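Local coordinates for regulation of enolase protein 1 (Saccharomyces cerevisiae, PDB 3O12) that functions in galactose metabolism through the Gal83 protein and may control the level of the enolase Eno1, at residues 47-52 with 199-204; 79-85 with 207-211; 89-93 with 145-149. All coordinates share one frame; numbering follows the deposited sequence. Where two conformers were deposited one is given.

Interaction 1: residues 47-52 with 199-204; sequences GKVTLE and KVTFSE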
ATOM      1  N   GLY A  47       7.508   4.118  16.298  1.00 14.51           N
ATOM      2  CA  GLY A  47       7.581   3.096  15.268  1.00 15.89           C
ATOM      3  C   GLY A  47       6.245   2.666  14.694  1.00 17.88           C
ATOM      4  O   GLY A  47       6.195   1.736  13.895  1.00 17.33           O
ATOM      5  N   LYS A  48       5.165   3.339  15.073  1.00 14.52           N
ATOM      6  CA  LYS A  48       3.829   2.923  14.661  1.00 15.18           C
ATOM      7  C   LYS A  48       2.928   4.084  14.290  1.00 16.68           C
ATOM      8  O   LYS A  48       3.080   5.203  14.784  1.00 18.30           O
ATOM      9  CB  LYS A  48       3.144   2.093  15.755  1.00 17.92           C
ATOM     10  CG  LYS A  48       4.001   0.968  16.290  1.00 17.88           C
ATOM     11  CD  LYS A  48       3.260   0.141  17.315  1.00 22.49           C
ATOM     12  CE  LYS A  48       4.194  -0.893  17.919  1.00 33.03           C
ATOM     13  NZ  LYS A  48       3.567  -1.581  19.077  1.00 40.28           N
ATOM     14  N   VAL A  49       1.983   3.801  13.402  1.00 14.91           N
ATOM     15  CA  VAL A  49       0.963   4.761  13.014  0.62 13.84           C
ATOM     16  C   VAL A  49      -0.392   4.070  13.060  1.00 14.97           C
ATOM     17  O   VAL A  49      -0.553   2.997  12.476  1.00 16.49           O
ATOM     18  CB  VAL A  49       1.218   5.291  11.578  0.62 15.58           C
ATOM     19  CG1 VAL A  49      -0.016   6.008  11.035  0.62 18.86           C
ATOM     20  CG2 VAL A  49       2.444   6.203  11.563  0.62 15.74           C
ATOM     21  N   THR A  50      -1.356   4.665  13.749  1.00 14.72           N
ATOM     22  CA  THR A  50      -2.699   4.118  13.809  1.00 17.54           C
ATOM     23  C   THR A  50      -3.678   5.147  13.273  1.00 21.03           C
ATOM     24  O   THR A  50      -3.711   6.286  13.738  1.00 22.25           O
ATOM     25  CB  THR A  50      -3.075   3.751  15.249  1.00 19.11           C
ATOM     26  OG1 THR A  50      -2.174   2.741  15.728  1.00 21.05           O
ATOM     27  CG2 THR A  50      -4.516   3.229  15.316  1.00 22.45           C
ATOM     28  N   LEU A  51      -4.464   4.756  12.278  1.00 17.56           N
ATOM     29  CA  LEU A  51      -5.386   5.695  11.660  1.00 18.21           C
ATOM     30  C   LEU A  51      -6.790   5.121  11.558  1.00 19.27           C
ATOM     31  O   LEU A  51      -6.992   3.912  11.665  1.00 18.50           O
ATOM     32  CB  LEU A  51      -4.884   6.098  10.264  1.00 19.39           C
ATOM     33  CG  LEU A  51      -4.802   5.021   9.167  1.00 15.15           C
ATOM     34  CD1 LEU A  51      -6.161   4.767   8.530  1.00 18.04           C
ATOM     35  CD2 LEU A  51      -3.807   5.447   8.097  1.00 17.04           C
ATOM     36  N   GLU A  52      -7.754   6.018  11.391  1.00 18.28           N
ATOM     37  CA  GLU A  52      -9.105   5.654  10.982  0.54 16.85           C
ATOM     38  C   GLU A  52      -9.348   6.347   9.650  1.00 17.41           C
ATOM     39  O   GLU A  52      -9.103   7.546   9.532  1.00 18.16           O
ATOM     40  CB  GLU A  52     -10.133   6.131  12.008  0.54 20.17           C
ATOM     41  CG  GLU A  52     -11.576   5.921  11.576  0.54 25.59           C
ATOM     42  CD  GLU A  52     -12.572   6.318  12.648  0.54 34.98           C
ATOM     43  OE1 GLU A  52     -12.244   6.177  13.845  0.54 40.33           O
ATOM     44  OE2 GLU A  52     -13.682   6.768  12.295  0.54 32.38           O
ATOM     45  N   LYS A 199     -10.133   1.072  10.730  1.00 19.41           N
ATOM     46  CA  LYS A 199      -9.008   1.280  11.633  0.54 17.88           C
ATOM     47  C   LYS A 199      -7.842   0.380  11.247  1.00 18.50           C
ATOM     48  O   LYS A 199      -8.013  -0.823  11.063  1.00 20.23           O
ATOM     49  CB  LYS A 199      -9.417   1.007  13.081  0.54 21.91           C
ATOM     50  CG  LYS A 199     -10.604   1.819  13.563  0.54 23.36           C
ATOM     51  CD  LYS A 199     -11.018   1.383  14.965  0.54 32.06           C
ATOM     52  CE  LYS A 199     -12.347   1.995  15.380  0.54 40.80           C
ATOM     53  NZ  LYS A 199     -12.244   3.461  15.589  0.54 46.12           N
ATOM     54  N   VAL A 200      -6.657   0.971  11.115  1.00 19.19           N
ATOM     55  CA  VAL A 200      -5.459   0.231  10.728  1.00 18.45           C
ATOM     56  C   VAL A 200      -4.238   0.712  11.509  1.00 16.31           C
ATOM     57  O   VAL A 200      -4.023   1.921  11.658  1.00 17.40           O
ATOM     58  CB  VAL A 200      -5.141   0.406   9.222  1.00 19.48           C
ATOM     59  CG1 VAL A 200      -4.096  -0.617   8.783  1.00 18.34           C
ATOM     60  CG2 VAL A 200      -6.398   0.284   8.379  1.00 25.36           C
ATOM     61  N   THR A 201      -3.438  -0.228  12.003  1.00 16.31           N
ATOM     62  CA  THR A 201      -2.140   0.095  12.582  1.00 16.66           C
ATOM     63  C   THR A 201      -1.001  -0.414  11.703  1.00 15.93           C
ATOM     64  O   THR A 201      -0.992  -1.573  11.286  1.00 16.67           O
ATOM     65  CB  THR A 201      -1.998  -0.490  13.997  1.00 17.62           C
ATOM     66  OG1 THR A 201      -2.952   0.146  14.858  1.00 19.79           O
ATOM     67  CG2 THR A 201      -0.603  -0.252  14.543  1.00 17.76           C
ATOM     68  N   PHE A 202      -0.050   0.471  11.422  1.00 13.89           N
ATOM     69  CA  PHE A 202       1.152   0.123  10.689  1.00 13.18           C
ATOM     70  C   PHE A 202       2.346   0.157  11.625  1.00 14.80           C
ATOM     71  O   PHE A 202       2.460   1.059  12.451  1.00 15.23           O
ATOM     72  CB  PHE A 202       1.389   1.113   9.548  1.00 12.86           C
ATOM     73  CG  PHE A 202       0.271   1.165   8.540  1.00 11.68           C
ATOM     74  CD1 PHE A 202       0.271   0.327   7.428  1.00 12.60           C
ATOM     75  CD2 PHE A 202      -0.788   2.049   8.704  1.00 12.62           C
ATOM     76  CE1 PHE A 202      -0.771   0.375   6.500  1.00 12.06           C
ATOM     77  CE2 PHE A 202      -1.827   2.106   7.778  1.00 13.51           C
ATOM     78  CZ  PHE A 202      -1.822   1.267   6.679  1.00 14.10           C
ATOM     79  N   SER A 203       3.236  -0.820  11.490  1.00 12.53           N
ATOM     80  CA  SER A 203       4.394  -0.913  12.369  1.00 12.02           C
ATOM     81  C   SER A 203       5.507  -1.701  11.702  1.00 13.63           C
ATOM     82  O   SER A 203       5.360  -2.144  10.562  1.00 12.99           O
ATOM     83  CB  SER A 203       4.006  -1.564  13.701  1.00 15.57           C
ATOM     84  OG  SER A 203       3.607  -2.924  13.505  1.00 16.90           O
ATOM     85  N   GLU A 204       6.621  -1.887  12.397  1.00 13.77           N
ATOM     86  CA  GLU A 204       7.730  -2.692  11.868  1.00 11.16           C
ATOM     87  C   GLU A 204       8.180  -2.233  10.490  1.00 12.05           C
ATOM     88  O   GLU A 204       8.432  -3.033   9.594  1.00 12.67           O
ATOM     89  CB  GLU A 204       7.385  -4.187  11.889  1.00 12.15           C
ATOM     90  CG  GLU A 204       6.994  -4.641  13.298  1.00 14.81           C
ATOM     91  CD  GLU A 204       6.886  -6.139  13.457  1.00 19.02           C
ATOM     92  OE1 GLU A 204       7.342  -6.886  12.565  1.00 17.96           O
ATOM     93  OE2 GLU A 204       6.359  -6.549  14.511  1.00 20.56           O
TER
HETATM   94  O   HOH W   1       7.437  -1.214  15.167  1.00 19.91           O
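Leu51 and Phe202 meet on the inward face of strand 48-52 and the first part of strand 199-208, which pair antiparallel in the seven-stranded sheet of a beta-sandwich. They are diagonal neighbours: Leu51 is paired with Val200, and Phe202 with Val49. With chi1 at 65°, Leu51 places CG between its backbone N and carbonyl carbon, which lets CD2 come to 3.9 Å from CE2 of Phe202, at the edge of the ring. Large apolar groups suit this face because the facing sheet covers it: Ala190 touches Leu51, and Pro188 touches Phe202. Each hydrogen-bonded pair is closed by two backbone bonds; in one Leu51 N donates to Val200 O at 2.9 Å, and in the other Phe202 N reaches Val49 O at 2.8 Å.

The outward face is polar. Lys199 lies alongside Glu52, and a bend at its last torsion (chi4 -69°) turns NZ to within 3.2 Å of Glu52 OE1. This salt bridge is weak and tentative, as both residues have a second conformer, not surprising for long charged chains near the surface. Beside it, the non-hydrogen-bonded pair Thr50 and Thr201 joins its beta-branched side chains by a hydroxyl-hydroxyl hydrogen bond, OG1 to OG1, of 2.8 Å.

Interaction 2: residues 79-85 with 207-211; sequences TGSAFTA and LTAPL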
ATOM      1  N   THR A  79      12.592   7.948  -0.942  1.00 14.39           N
ATOM      2  CA  THR A  79      13.703   7.029  -1.170  1.00 14.86           C
ATOM      3  C   THR A  79      14.641   7.595  -2.210  1.00 17.34           C
ATOM      4  O   THR A  79      14.357   8.626  -2.817  1.00 17.68           O
ATOM      5  CB  THR A  79      13.192   5.686  -1.765  1.00 14.05           C
ATOM      6  OG1 THR A  79      12.881   5.858  -3.161  1.00 15.29           O
ATOM      7  CG2 THR A  79      11.956   5.195  -1.036  1.00 14.61           C
ATOM      8  N   GLY A  80      15.751   6.892  -2.432  1.00 14.85           N
ATOM      9  CA  GLY A  80      16.591   7.125  -3.590  1.00 17.38           C
ATOM     10  C   GLY A  80      16.095   6.348  -4.803  1.00 17.16           C
ATOM     11  O   GLY A  80      14.904   6.041  -4.917  1.00 17.21           O
ATOM     12  N   SER A  81      17.008   5.999  -5.704  1.00 17.38           N
ATOM     13  CA  SER A  81      16.603   5.454  -7.003  1.00 15.33           C
ATOM     14  C   SER A  81      16.301   3.965  -6.995  1.00 17.28           C
ATOM     15  O   SER A  81      15.847   3.413  -8.009  1.00 16.61           O
ATOM     16  CB  SER A  81      17.658   5.763  -8.063  1.00 19.03           C
ATOM     17  OG  SER A  81      18.895   5.171  -7.728  1.00 20.59           O
ATOM     18  N   ALA A  82      16.564   3.320  -5.869  1.00 15.03           N
ATOM     19  CA  ALA A  82      16.259   1.907  -5.674  1.00 16.01           C
ATOM     20  C   ALA A  82      16.077   1.671  -4.187  1.00 14.47           C
ATOM     21  O   ALA A  82      16.732   2.321  -3.362  1.00 15.63           O
ATOM     22  CB  ALA A  82      17.385   1.052  -6.197  1.00 17.76           C
ATOM     23  N   PHE A  83      15.196   0.746  -3.825  1.00 12.93           N
ATOM     24  CA  PHE A  83      14.933   0.499  -2.414  1.00 12.76           C
ATOM     25  C   PHE A  83      14.239  -0.831  -2.179  1.00 12.35           C
ATOM     26  O   PHE A  83      13.654  -1.397  -3.097  1.00 12.58           O
ATOM     27  CB  PHE A  83      14.047   1.620  -1.837  1.00 13.06           C
ATOM     28  CG  PHE A  83      12.630   1.592  -2.347  1.00 12.31           C
ATOM     29  CD1 PHE A  83      11.660   0.837  -1.710  1.00 13.77           C
ATOM     30  CD2 PHE A  83      12.281   2.299  -3.488  1.00 15.01           C
ATOM     31  CE1 PHE A  83      10.363   0.793  -2.198  1.00 15.30           C
ATOM     32  CE2 PHE A  83      10.988   2.272  -3.980  1.00 13.80           C
ATOM     33  CZ  PHE A  83      10.027   1.516  -3.349  1.00 15.01           C
ATOM     34  N   THR A  84      14.307  -1.304  -0.935  1.00 11.34           N
ATOM     35  CA  THR A  84      13.422  -2.338  -0.417  1.00 12.18           C
ATOM     36  C   THR A  84      12.751  -1.787   0.840  1.00 12.41           C
ATOM     37  O   THR A  84      13.419  -1.227   1.725  1.00 13.52           O
ATOM     38  CB  THR A  84      14.180  -3.630  -0.080  1.00 14.79           C
ATOM     39  OG1 THR A  84      14.697  -4.204  -1.286  1.00 18.46           O
ATOM     40  CG2 THR A  84      13.255  -4.631   0.587  1.00 14.95           C
ATOM     41  N   ALA A  85      11.433  -1.913   0.906  1.00 12.23           N
ATOM     42  CA  ALA A  85      10.642  -1.433   2.027  1.00 12.18           C
ATOM     43  C   ALA A  85       9.810  -2.570   2.577  1.00 11.69           C
ATOM     44  O   ALA A  85       9.367  -3.456   1.827  1.00 13.22           O
ATOM     45  CB  ALA A  85       9.735  -0.275   1.584  1.00 14.19           C
ATOM     46  N   LEU A 207      13.205   0.604   5.652  1.00 14.06           N
ATOM     47  CA  LEU A 207      13.493   1.096   4.314  1.00 12.60           C
ATOM     48  C   LEU A 207      14.996   1.121   4.112  1.00 15.26           C
ATOM     49  O   LEU A 207      15.722   1.765   4.887  1.00 17.36           O
ATOM     50  CB  LEU A 207      12.911   2.495   4.113  1.00 14.08           C
ATOM     51  CG  LEU A 207      13.298   3.229   2.829  1.00 14.99           C
ATOM     52  CD1 LEU A 207      12.770   2.481   1.617  1.00 16.28           C
ATOM     53  CD2 LEU A 207      12.775   4.661   2.838  1.00 21.09           C
ATOM     54  N   THR A 208      15.470   0.425   3.085  1.00 15.67           N
ATOM     55  CA  THR A 208      16.902   0.279   2.838  1.00 18.69           C
ATOM     56  C   THR A 208      17.182   0.179   1.346  1.00 19.24           C
ATOM     57  O   THR A 208      16.255   0.127   0.538  1.00 16.13           O
ATOM     58  CB  THR A 208      17.450  -0.998   3.499  1.00 22.00           C
ATOM     59  OG1 THR A 208      16.853  -2.148   2.891  1.00 26.34           O
ATOM     60  CG2 THR A 208      17.156  -1.008   4.995  1.00 31.39           C
ATOM     61  N   ALA A 209      18.455   0.160   0.965  1.00 21.96           N
ATOM     62  CA  ALA A 209      18.802  -0.174  -0.410  1.00 20.80           C
ATOM     63  C   ALA A 209      18.507  -1.654  -0.626  1.00 24.16           C
ATOM     64  O   ALA A 209      18.474  -2.428   0.324  1.00 24.59           O
ATOM     65  CB  ALA A 209      20.269   0.123  -0.675  1.00 24.08           C
ATOM     66  N   PRO A 210      18.271  -2.061  -1.876  1.00 18.93           N
ATOM     67  CA  PRO A 210      18.027  -3.490  -2.121  1.00 20.23           C
ATOM     68  C   PRO A 210      19.278  -4.328  -1.838  1.00 22.94           C
ATOM     69  O   PRO A 210      20.390  -3.799  -1.874  1.00 27.52           O
ATOM     70  CB  PRO A 210      17.731  -3.540  -3.625  1.00 20.94           C
ATOM     71  CG  PRO A 210      17.352  -2.139  -4.011  1.00 23.79           C
ATOM     72  CD  PRO A 210      18.159  -1.250  -3.099  1.00 20.67           C
ATOM     73  N   LEU A 211      19.102  -5.622  -1.580  1.00 22.90           N
ATOM     74  CA  LEU A 211      20.246  -6.515  -1.434  1.00 25.29           C
ATOM     75  C   LEU A 211      21.039  -6.575  -2.736  1.00 32.00           C
ATOM     76  O   LEU A 211      20.498  -6.335  -3.819  1.00 33.57           O
ATOM     77  CB  LEU A 211      19.788  -7.921  -1.045  1.00 30.36           C
ATOM     78  CG  LEU A 211      19.144  -8.084   0.328  1.00 29.57           C
ATOM     79  CD1 LEU A 211      18.665  -9.526   0.501  1.00 27.57           C
ATOM     80  CD2 LEU A 211      20.114  -7.683   1.438  1.00 28.59           C
TER
HETATM   81  O   HOH W   2      16.266  -6.577  -1.660  1.00 29.77           O
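Thr84 and Thr208 form an antiparallel hydrogen-bonded pair, Thr84 N bonding to Thr208 O at 2.8 Å and Thr208 N to Thr84 O at 3.0 Å, just where strand 199-208 ends. The neighbouring non-hydrogen-bonded pair, Ala85 with Leu207, turns its side chains to the buried face. Leu207 has the largest share of the contact. Its CG lies opposite the backbone N (chi1 172°), and the branch beyond it carries CD1 in among several apolar groups: Phe83 CB at 3.8 Å, Thr79 CG2 at 3.9 Å and Ala85 CB at 4.1 Å. Ala85, a small residue suited to this close pair, brings only a methyl group to the leucine branch. Thr79, crossing Leu207 at about a right angle, also sets CG2 over one face of the Phe83 ring, toward its rim. Its hydroxyl meanwhile bonds to Gly80 O and to the backbone of Tyr184, so a threonine here serves the apolar cluster and the loop together.

These residues fill one end of the layer between the two sheets of the beta-sandwich, where Val186 of the opposing sheet touches Thr79, Phe83, Ala85 and Leu207. On the outer face the contact is made by the chain leaving the sheet. Pro210 has no N-H to continue the ladder; instead its ring packs against the backbone of the neighbouring strand, CG lying 3.6 Å from Phe83 N, and touches the methyl of Ala82. Phe83 makes its backbone bonds with Val154, on the far side of strand 83-91. Pro210 CA also sits 3.5 Å from Thr84 OG1, a hydroxyl that is hydrogen-bonded to Thr153 and to a water. That water accepts the N-H of Leu211 at 3.0 Å, linking the departing C-terminal segment to the neighbouring strand 83-91.

Interaction 3: residues 89-93 with 145-149; sequences VQGSY and ARDFW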
ATOM      1  N   VAL A  89       0.998  -4.724   8.742  1.00 13.56           N
ATOM      2  CA  VAL A  89      -0.308  -4.093   8.543  1.00 14.56           C
ATOM      3  C   VAL A  89      -1.338  -4.838   9.373  1.00 16.17           C
ATOM      4  O   VAL A  89      -1.544  -6.036   9.186  1.00 16.24           O
ATOM      5  CB  VAL A  89      -0.749  -4.155   7.061  1.00 13.45           C
ATOM      6  CG1 VAL A  89      -2.046  -3.379   6.852  1.00 16.65           C
ATOM      7  CG2 VAL A  89       0.337  -3.609   6.158  1.00 13.63           C
ATOM      8  N   GLN A  90      -1.965  -4.129  10.305  1.00 17.06           N
ATOM      9  CA  GLN A  90      -2.989  -4.716  11.159  1.00 17.89           C
ATOM     10  C   GLN A  90      -4.276  -3.911  11.039  1.00 19.85           C
ATOM     11  O   GLN A  90      -4.460  -2.906  11.716  1.00 20.60           O
ATOM     12  CB  GLN A  90      -2.504  -4.774  12.610  1.00 20.83           C
ATOM     13  CG  GLN A  90      -1.318  -5.706  12.787  1.00 18.42           C
ATOM     14  CD  GLN A  90      -0.762  -5.696  14.190  1.00 22.73           C
ATOM     15  OE1 GLN A  90      -0.921  -6.666  14.944  1.00 33.09           O
ATOM     16  NE2 GLN A  90      -0.127  -4.597  14.565  1.00 20.92           N
ATOM     17  N   GLY A  91      -5.165  -4.366  10.171  1.00 21.74           N
ATOM     18  CA  GLY A  91      -6.391  -3.645   9.893  1.00 21.12           C
ATOM     19  C   GLY A  91      -7.616  -4.376  10.390  1.00 27.80           C
ATOM     20  O   GLY A  91      -7.600  -5.595  10.577  1.00 29.57           O
ATOM     21  N   SER A  92      -8.684  -3.616  10.607  1.00 29.53           N
ATOM     22  CA  SER A  92      -9.958  -4.167  11.044  1.00 34.80           C
ATOM     23  C   SER A  92     -10.994  -4.086   9.924  1.00 32.70           C
ATOM     24  O   SER A  92     -11.920  -3.278   9.986  1.00 42.70           O
ATOM     25  CB  SER A  92     -10.451  -3.395  12.266  1.00 37.26           C
ATOM     26  OG  SER A  92      -9.475  -3.385  13.294  1.00 40.53           O
ATOM     27  N   TYR A  93     -10.844  -4.925   8.903  1.00 29.80           N
ATOM     28  CA  TYR A  93     -11.689  -4.836   7.713  1.00 30.39           C
ATOM     29  C   TYR A  93     -13.101  -5.325   8.000  1.00 39.67           C
ATOM     30  O   TYR A  93     -13.283  -6.310   8.713  1.00 43.14           O
ATOM     31  CB  TYR A  93     -11.075  -5.625   6.555  1.00 30.67           C
ATOM     32  CG  TYR A  93      -9.595  -5.374   6.427  1.00 29.03           C
ATOM     33  CD1 TYR A  93      -9.111  -4.321   5.659  1.00 27.68           C
ATOM     34  CD2 TYR A  93      -8.680  -6.169   7.111  1.00 27.99           C
ATOM     35  CE1 TYR A  93      -7.756  -4.079   5.565  1.00 25.64           C
ATOM     36  CE2 TYR A  93      -7.326  -5.937   7.016  1.00 27.61           C
ATOM     37  CZ  TYR A  93      -6.871  -4.895   6.243  1.00 24.42           C
ATOM     38  OH  TYR A  93      -5.523  -4.660   6.162  1.00 25.41           O
ATOM     39  N   ALA A 145      -5.950 -12.015   7.310  1.00 26.49           N
ATOM     40  CA  ALA A 145      -6.095 -10.694   6.709  1.00 20.15           C
ATOM     41  C   ALA A 145      -5.807  -9.577   7.715  1.00 22.03           C
ATOM     42  O   ALA A 145      -5.382  -8.489   7.328  1.00 20.73           O
ATOM     43  CB  ALA A 145      -7.480 -10.533   6.102  1.00 26.36           C
ATOM     44  N   ARG A 146      -6.022  -9.846   9.000  1.00 23.20           N
ATOM     45  CA  ARG A 146      -5.891  -8.808  10.022  1.00 20.91           C
ATOM     46  C   ARG A 146      -4.461  -8.602  10.527  1.00 21.52           C
ATOM     47  O   ARG A 146      -4.215  -7.732  11.365  1.00 20.60           O
ATOM     48  CB  ARG A 146      -6.854  -9.064  11.184  1.00 27.68           C
ATOM     49  CG  ARG A 146      -8.315  -8.888  10.791  1.00 36.70           C
ATOM     50  CD  ARG A 146      -9.259  -9.442  11.847  1.00 51.97           C
ATOM     51  NE  ARG A 146      -9.228  -8.666  13.084  1.00 61.90           N
ATOM     52  CZ  ARG A 146     -10.003  -7.612  13.322  1.00 69.47           C
ATOM     53  NH1 ARG A 146      -9.909  -6.969  14.478  1.00 75.18           N
ATOM     54  NH2 ARG A 146     -10.872  -7.201  12.406  1.00 66.18           N
ATOM     55  N   ASP A 147      -3.521  -9.388  10.012  1.00 19.63           N
ATOM     56  CA  ASP A 147      -2.127  -9.252  10.429  1.00 17.48           C
ATOM     57  C   ASP A 147      -1.212  -9.857   9.377  1.00 18.17           C
ATOM     58  O   ASP A 147      -1.087 -11.079   9.274  1.00 19.53           O
ATOM     59  CB  ASP A 147      -1.920  -9.944  11.773  1.00 19.62           C
ATOM     60  CG  ASP A 147      -0.576  -9.631  12.407  1.00 23.27           C
ATOM     61  OD1 ASP A 147       0.214  -8.855  11.835  1.00 22.23           O
ATOM     62  OD2 ASP A 147      -0.311 -10.166  13.511  1.00 28.34           O
ATOM     63  N   PHE A 148      -0.590  -9.003   8.568  1.00 16.21           N
ATOM     64  CA  PHE A 148       0.312  -9.490   7.539  1.00 14.29           C
ATOM     65  C   PHE A 148       1.429  -8.482   7.316  1.00 14.25           C
ATOM     66  O   PHE A 148       1.348  -7.340   7.782  1.00 14.10           O
ATOM     67  CB  PHE A 148      -0.434  -9.759   6.216  1.00 17.83           C
ATOM     68  CG  PHE A 148      -1.012  -8.522   5.573  1.00 16.39           C
ATOM     69  CD1 PHE A 148      -0.289  -7.811   4.613  1.00 16.68           C
ATOM     70  CD2 PHE A 148      -2.273  -8.058   5.924  1.00 18.41           C
ATOM     71  CE1 PHE A 148      -0.816  -6.664   4.014  1.00 16.94           C
ATOM     72  CE2 PHE A 148      -2.799  -6.899   5.330  1.00 17.67           C
ATOM     73  CZ  PHE A 148      -2.066  -6.208   4.376  1.00 17.17           C
ATOM     74  N   TRP A 149       2.474  -8.922   6.622  1.00 12.20           N
ATOM     75  CA  TRP A 149       3.579  -8.057   6.233  1.00 12.84           C
ATOM     76  C   TRP A 149       3.652  -7.961   4.719  1.00 11.40           C
ATOM     77  O   TRP A 149       3.300  -8.905   3.992  1.00 12.73           O
ATOM     78  CB  TRP A 149       4.926  -8.601   6.730  1.00 12.44           C
ATOM     79  CG  TRP A 149       5.161  -8.526   8.222  1.00 15.13           C
ATOM     80  CD1 TRP A 149       5.899  -7.590   8.884  1.00 17.27           C
ATOM     81  CD2 TRP A 149       4.683  -9.441   9.215  1.00 14.64           C
ATOM     82  NE1 TRP A 149       5.902  -7.860  10.232  1.00 16.92           N
ATOM     83  CE2 TRP A 149       5.160  -8.989  10.463  1.00 16.02           C
ATOM     84  CE3 TRP A 149       3.888 -10.590   9.170  1.00 16.12           C
ATOM     85  CZ2 TRP A 149       4.875  -9.657  11.661  1.00 17.93           C
ATOM     86  CZ3 TRP A 149       3.600 -11.255  10.364  1.00 20.23           C
ATOM     87  CH2 TRP A 149       4.094 -10.781  11.591  1.00 18.17           C
TER
HETATM   88  O   HOH W   3      -4.240  -6.289   8.347  1.00 19.16           O
HETATM   89  O   HOH W   4      -4.035  -7.934  14.506  1.00 48.03           O
HETATM   90  O   HOH W   5      -5.830  -6.256  13.435  1.00 36.39           O
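Phe148 holds CG between its own N and carbonyl carbon (chi1 65°), while Val89 sets CG1 opposite its backbone N (chi1 -175°), and these torsions bring the two side chains together, side by side and pointing the same way. Val89 CB stands over one face of the Phe148 ring, 3.9 Å from the centroid and 22° off the normal, a CH-pi contact in which both methyls also reach the ring. Beneath them the backbones make an antiparallel hydrogen-bonded pair: the bond from Val89 N to Phe148 O is short, 2.8 Å, and that from Phe148 N to Val89 O longer, 3.2 Å. Tyr93 crosses Phe148 at about a right angle, its OH lying at the ring edge, 3.6 Å from CE2.

Here strands 83-91 and 148-155, neighbours in one sheet of the beta-sandwich, begin to separate, and Ile116 of the opposing sheet touches both Tyr93 and Phe148. A water takes over from direct pairing. It donates to Val89 O and Ala145 O and accepts from Gly91 N and the hydroxyl of Tyr93, the bond from Tyr93 OH being 3.0 Å. Four partners thus hold it, and it gives the tyrosine hydroxyl an acceptor beside the edge of the Phe148 ring. Gly91 suits its position because the Tyr93 ring folds back into the place a side chain would take.

Toward solvent, Arg146 bends along its chain and lays its aliphatic part against the backbone, CG 3.4 Å from Gly91 O. Its NH2 packs 3.4 Å from Ser92 CA, a van der Waals contact. Gln90 runs alongside Asp147, with CG 3.6 Å from OD1; the carboxylate itself forms a salt bridge with Arg88 through OD2.

Overall arrangement
All three contacts belong to the same antiparallel sheet and join strands far apart in sequence. Interactions 1 and 2 share strand 199-208, toward its two ends, and interactions 2 and 3 share strand 83-91 in the same way. Interactions 1 and 3 lie side by side, with centres about 10 Å apart, and are stitched by probable backbone hydrogen bonds such as Thr201 N to Gln90 O. Each is partly buried and apolar inward; interactions 1 and 3 are polar outward. Interaction 1 is a regular ladder from Val49 to Glu52; interaction 2 replaces the ladder with outer proline packing at the C-terminal exit, and interaction 3 with a bound water where its strands diverge.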